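Local coordinates for pectate lyase (Cellvibrio cellulosa, PDB 1GXM), which cleaves polygalacturonate (pectate) by anti-beta-elimination, the chain here being the catalytic module of a longer enzyme that also has carbohydrate-binding modules, at residues Gly18-Asn23 with Gly319-Asn324; Phe225-Pro230 with Gln327-Leu332. All blocks are in the same frame, centred on the assembly; numbering follows the deposited sequence.

How the interactions relate
Both contacts use helix 318-329, the last of the chain: interaction 1 takes its first half, interaction 2 its C-terminal turn and the tail beyond. Their centres lie 9 Å apart, and they meet where Ile322 CD1 packs on Met227 SD and where the Asn19 amide lies against Met227 and Thr228. Interaction 1 is partly buried, a thin touch of a proline ring on one apolar and one polar side chain. Interaction 2 is buried and centres on one methionine methyl group. Neither has a hydrogen bond across it. Polar bonds instead shape each partner from within, as a helix N-cap in interaction 1 and as chain-reversing turns in interaction 2.

Interaction 1: Gly18-Asn23 with Gly319-Asn324; sequences GNPAAN and GTSIIN
Pro20 meets helix 318-329 through CG of its ring, which rests against Ser321 and Ile322. On the apolar side, Pro20 CG lies 4.5 Å from Ile322 CD1. The CA-CB bond of Ile322 does not itself aim at the proline; CG1 stands roughly opposite the backbone N (chi1 -158°), and the turn at chi2 (68°) then brings the terminal methyl toward the ring. Ser321, one residue earlier, is more open to solvent, and its OG comes within 4.5 Å of Pro20 CG. This is van der Waals proximity at the margin of the contact, with no polar bond joining the segments. The backbones are closest at Pro20 and Ser321, whose CA atoms are 7.5 Å apart.

Pro20 is the first residue of helix 20-28, and Asn19 just before it is the N-cap. The CA-CB bond of Asn19 points away from 319-324, and with CG anti to the backbone N its amide folds back over the first turn. There Asn19 OD1 accepts from Ala22 N at 3.2 Å, a fairly straight bond (163° at the hydrogen) whose donor sits above the carbonyl plane. Ala21 N is nearer to Asn19 OD1, at 2.8 Å, but that bond is bent and weak. The first helical backbone bond, Asn23 N to Asn19 O, is 2.9 Å long.

Further out, helix 219-226 bridges the two segments: Asn19 ND2 bonds to Ala224 O and Pro20 packs on Ala224, while Ser321 and Ile322 lean on Val220. Ala21 and Ala22 face helix 136-148.

The arrangement is an N-capped helix start with proline in the first turn, by which the start of helix 20-28 touches the side of helix 318-329, both resting on helix 219-226, in this catalytic module, whose pectic acid lyase family belongs to the six-hairpin clan.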
# COMPACT_ATOMS: atom_id res chain seq x y z
N GLY A 18 8.56 -1.69 14.45
CA GLY A 18 9.10 -2.35 13.27
C GLY A 18 8.10 -2.65 12.17
O GLY A 18 8.44 -3.19 11.14
N ASN A 19 6.84 -2.31 12.39
CA ASN A 19 5.82 -2.59 11.39
C ASN A 19 5.95 -1.58 10.25
O ASN A 19 5.88 -0.38 10.49
CB ASN A 19 4.44 -2.52 12.01
CG ASN A 19 3.34 -2.80 11.00
OD1 ASN A 19 3.21 -2.09 10.01
ND2 ASN A 19 2.54 -3.81 11.27
N PRO A 20 6.19 -2.04 9.03
CA PRO A 20 6.44 -1.12 7.92
C PRO A 20 5.35 -0.08 7.69
O PRO A 20 5.63 1.06 7.32
CB PRO A 20 6.56 -2.06 6.71
CG PRO A 20 7.02 -3.31 7.28
CD PRO A 20 6.38 -3.45 8.62
N ALA A 21 4.09 -0.49 7.85
CA ALA A 21 2.98 0.43 7.66
C ALA A 21 2.93 1.50 8.75
O ALA A 21 2.69 2.66 8.48
CB ALA A 21 1.69 -0.35 7.61
N ALA A 22 3.17 1.09 9.98
CA ALA A 22 3.24 2.03 11.08
C ALA A 22 4.43 2.98 10.90
O ALA A 22 4.33 4.17 11.20
CB ALA A 22 3.40 1.28 12.39
N ASN A 23 5.55 2.45 10.42
CA ASN A 23 6.72 3.29 10.17
C ASN A 23 6.38 4.33 9.10
O ASN A 23 6.74 5.51 9.21
CB ASN A 23 7.90 2.45 9.72
CG ASN A 23 8.57 1.68 10.84
OD1 ASN A 23 9.36 0.76 10.58
ND2 ASN A 23 8.29 2.05 12.07
N GLY A 319 11.18 -8.70 0.37
CA GLY A 319 10.82 -9.59 1.47
C GLY A 319 11.56 -9.35 2.78
O GLY A 319 11.06 -9.72 3.83
N THR A 320 12.75 -8.79 2.73
CA THR A 320 13.60 -8.66 3.92
C THR A 320 12.86 -8.04 5.07
O THR A 320 12.85 -8.58 6.18
CB THR A 320 14.84 -7.86 3.56
OG1 THR A 320 15.54 -8.61 2.56
CG2 THR A 320 15.80 -7.73 4.76
N SER A 321 12.21 -6.93 4.82
CA SER A 321 11.61 -6.17 5.89
C SER A 321 10.48 -6.97 6.57
O SER A 321 10.41 -7.06 7.80
CB SER A 321 11.10 -4.83 5.38
OG SER A 321 10.07 -4.99 4.47
N ILE A 322 9.61 -7.58 5.78
CA ILE A 322 8.49 -8.28 6.38
C ILE A 322 8.91 -9.58 7.02
O ILE A 322 8.35 -9.97 8.03
CB ILE A 322 7.33 -8.49 5.37
CG1 ILE A 322 6.01 -8.71 6.11
CG2 ILE A 322 7.61 -9.60 4.38
CD1 ILE A 322 5.51 -7.48 6.83
N ILE A 323 9.91 -10.24 6.46
CA ILE A 323 10.41 -11.49 7.02
C ILE A 323 11.06 -11.22 8.36
O ILE A 323 10.80 -11.93 9.34
CB ILE A 323 11.40 -12.16 6.06
CG1 ILE A 323 10.61 -12.70 4.86
CG2 ILE A 323 12.21 -13.25 6.76
CD1 ILE A 323 11.49 -13.17 3.75
N ASN A 324 11.86 -10.17 8.44
CA ASN A 324 12.54 -9.87 9.68
C ASN A 324 11.55 -9.44 10.74
O ASN A 324 11.69 -9.78 11.91
CB ASN A 324 13.62 -8.81 9.48
CG ASN A 324 14.84 -9.35 8.73
OD1 ASN A 324 15.64 -8.57 8.21
ND2 ASN A 324 14.94 -10.67 8.62

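Interaction 2: Phe225-Pro230 with Gln327-Leu332; sequences FLMTQP and QKVGYL
Met227 carries the apolar contact through its terminal methyl, which reaches Val329 and Tyr331. Met227 CE is 3.6 Å from Val329 CG2. In the valine, CG1 is anti to the carbonyl carbon (chi1 -55°), which leaves CG2 between the backbone N and the carbonyl carbon, facing the methyl. The methionine runs extended as far as SD and then bends at chi3 (90°), so that its methyl meets the valine at a slant. A looser touch joins Met227 CE to Tyr331 CD2 at 4.4 Å. Phe325 of helix 318-329 also packs on Met227, continuing this apolar surface.

The polar bonds lie within each segment or run to residues nearby. Thr228 OG1 donates to Phe225 O at 2.7 Å, in the carbonyl plane, and Thr228 N binds the same oxygen, giving that oxygen two donors. Thr228 OG1 in turn accepts from Gln229 NE2 at 3.1 Å, nearly straight and in the plane of the amide; Gln229 NE2 also bonds to Asp145 OD1. Tyr331 OH hydrogen-bonds to Gln231 OE1, while Gln231 NE2 binds Leu226 O and Gln229 O, so one glutamine ties the tyrosine to the turn facing it.

Backbone bonds shape both chain reversals. Leu226-Gln229 is a type I beta turn, with Gln229 N to Leu226 O at 3.0 Å. Across from it, Gly330 has positive phi (86°), and two bonds back into the last turn, one of them Gly330 N to Gln327 O, make a Schellman motif, which turns the C-terminal residues so that Tyr331 lies between Met227 and helix 233-246, where it touches Glu236 and Val239.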
# COMPACT_ATOMS: atom_id res chain seq x y z
N PHE A 225 -0.11 -4.21 7.11
CA PHE A 225 -1.43 -3.78 7.56
C PHE A 225 -2.14 -4.87 8.36
O PHE A 225 -2.69 -4.61 9.42
CB PHE A 225 -2.33 -3.34 6.42
CG PHE A 225 -3.74 -3.24 6.85
CD1 PHE A 225 -4.13 -2.24 7.72
CD2 PHE A 225 -4.64 -4.22 6.50
CE1 PHE A 225 -5.43 -2.22 8.21
CE2 PHE A 225 -5.91 -4.20 7.00
CZ PHE A 225 -6.31 -3.18 7.84
N LEU A 226 -2.16 -6.08 7.84
CA LEU A 226 -2.83 -7.17 8.56
C LEU A 226 -2.25 -7.37 9.93
O LEU A 226 -2.98 -7.70 10.86
CB LEU A 226 -2.79 -8.47 7.78
CG LEU A 226 -3.69 -8.52 6.56
CD1 LEU A 226 -3.42 -9.86 5.86
CD2 LEU A 226 -5.17 -8.37 6.88
N MET A 227 -0.95 -7.16 10.07
CA MET A 227 -0.26 -7.32 11.32
C MET A 227 -0.59 -6.21 12.33
O MET A 227 -0.23 -6.35 13.49
CB MET A 227 1.24 -7.44 11.08
CG MET A 227 1.58 -8.76 10.45
SD MET A 227 3.26 -8.90 9.89
CE MET A 227 4.09 -9.55 11.32
N THR A 228 -1.27 -5.14 11.90
CA THR A 228 -1.75 -4.13 12.84
C THR A 228 -3.11 -4.54 13.44
O THR A 228 -3.56 -3.92 14.39
CB THR A 228 -1.93 -2.73 12.20
OG1 THR A 228 -3.05 -2.76 11.29
CG2 THR A 228 -0.69 -2.25 11.41
N GLN A 229 -3.76 -5.53 12.84
CA GLN A 229 -5.12 -5.90 13.22
C GLN A 229 -5.14 -6.92 14.34
O GLN A 229 -4.15 -7.62 14.57
CB GLN A 229 -5.87 -6.45 12.01
CG GLN A 229 -6.03 -5.42 10.93
CD GLN A 229 -6.77 -4.20 11.48
OE1 GLN A 229 -7.96 -4.29 11.78
NE2 GLN A 229 -6.06 -3.09 11.67
N PRO A 230 -6.26 -6.98 15.07
CA PRO A 230 -6.44 -8.09 16.00
C PRO A 230 -6.21 -9.39 15.26
O PRO A 230 -6.82 -9.61 14.21
CB PRO A 230 -7.90 -7.94 16.43
CG PRO A 230 -8.23 -6.52 16.26
CD PRO A 230 -7.42 -6.08 15.07
N GLN A 327 9.76 -12.47 11.96
CA GLN A 327 10.64 -13.22 12.84
C GLN A 327 10.57 -12.62 14.25
O GLN A 327 10.47 -13.34 15.24
CB GLN A 327 12.08 -13.21 12.32
CG GLN A 327 13.02 -14.18 13.05
CD GLN A 327 13.63 -13.61 14.34
OE1 GLN A 327 13.41 -12.44 14.70
NE2 GLN A 327 14.39 -14.45 15.04
N LYS A 328 10.65 -11.30 14.32
CA LYS A 328 10.62 -10.55 15.57
C LYS A 328 9.37 -10.91 16.38
O LYS A 328 9.44 -11.09 17.60
CB LYS A 328 10.66 -9.05 15.26
CG LYS A 328 10.79 -8.05 16.43
CD LYS A 328 10.22 -6.67 15.99
CE LYS A 328 11.05 -5.46 16.36
NZ LYS A 328 10.44 -4.66 17.46
N VAL A 329 8.22 -11.02 15.71
CA VAL A 329 6.94 -11.26 16.40
C VAL A 329 6.55 -12.74 16.48
O VAL A 329 5.47 -13.06 16.99
CB VAL A 329 5.78 -10.46 15.78
CG1 VAL A 329 6.10 -8.99 15.73
CG2 VAL A 329 5.42 -10.99 14.39
N GLY A 330 7.40 -13.64 15.99
CA GLY A 330 7.17 -15.08 16.10
C GLY A 330 6.30 -15.70 15.00
O GLY A 330 5.76 -16.79 15.16
N TYR A 331 6.18 -15.00 13.88
CA TYR A 331 5.37 -15.46 12.74
C TYR A 331 6.17 -16.14 11.63
O TYR A 331 5.62 -16.46 10.57
CB TYR A 331 4.60 -14.28 12.16
CG TYR A 331 3.24 -14.05 12.80
CD1 TYR A 331 2.96 -14.44 14.11
CD2 TYR A 331 2.26 -13.42 12.10
CE1 TYR A 331 1.70 -14.21 14.66
CE2 TYR A 331 1.04 -13.17 12.62
CZ TYR A 331 0.75 -13.57 13.90
OH TYR A 331 -0.50 -13.31 14.39
N LEU A 332 7.46 -16.35 11.89
CA LEU A 332 8.36 -17.05 10.98
C LEU A 332 8.84 -18.36 11.62
O LEU A 332 8.48 -18.75 12.72
CB LEU A 332 9.58 -16.18 10.68
CG LEU A 332 10.26 -16.31 9.31
CD1 LEU A 332 9.57 -15.39 8.32
CD2 LEU A 332 11.72 -15.94 9.42
OXT LEU A 332 9.63 -19.13 11.06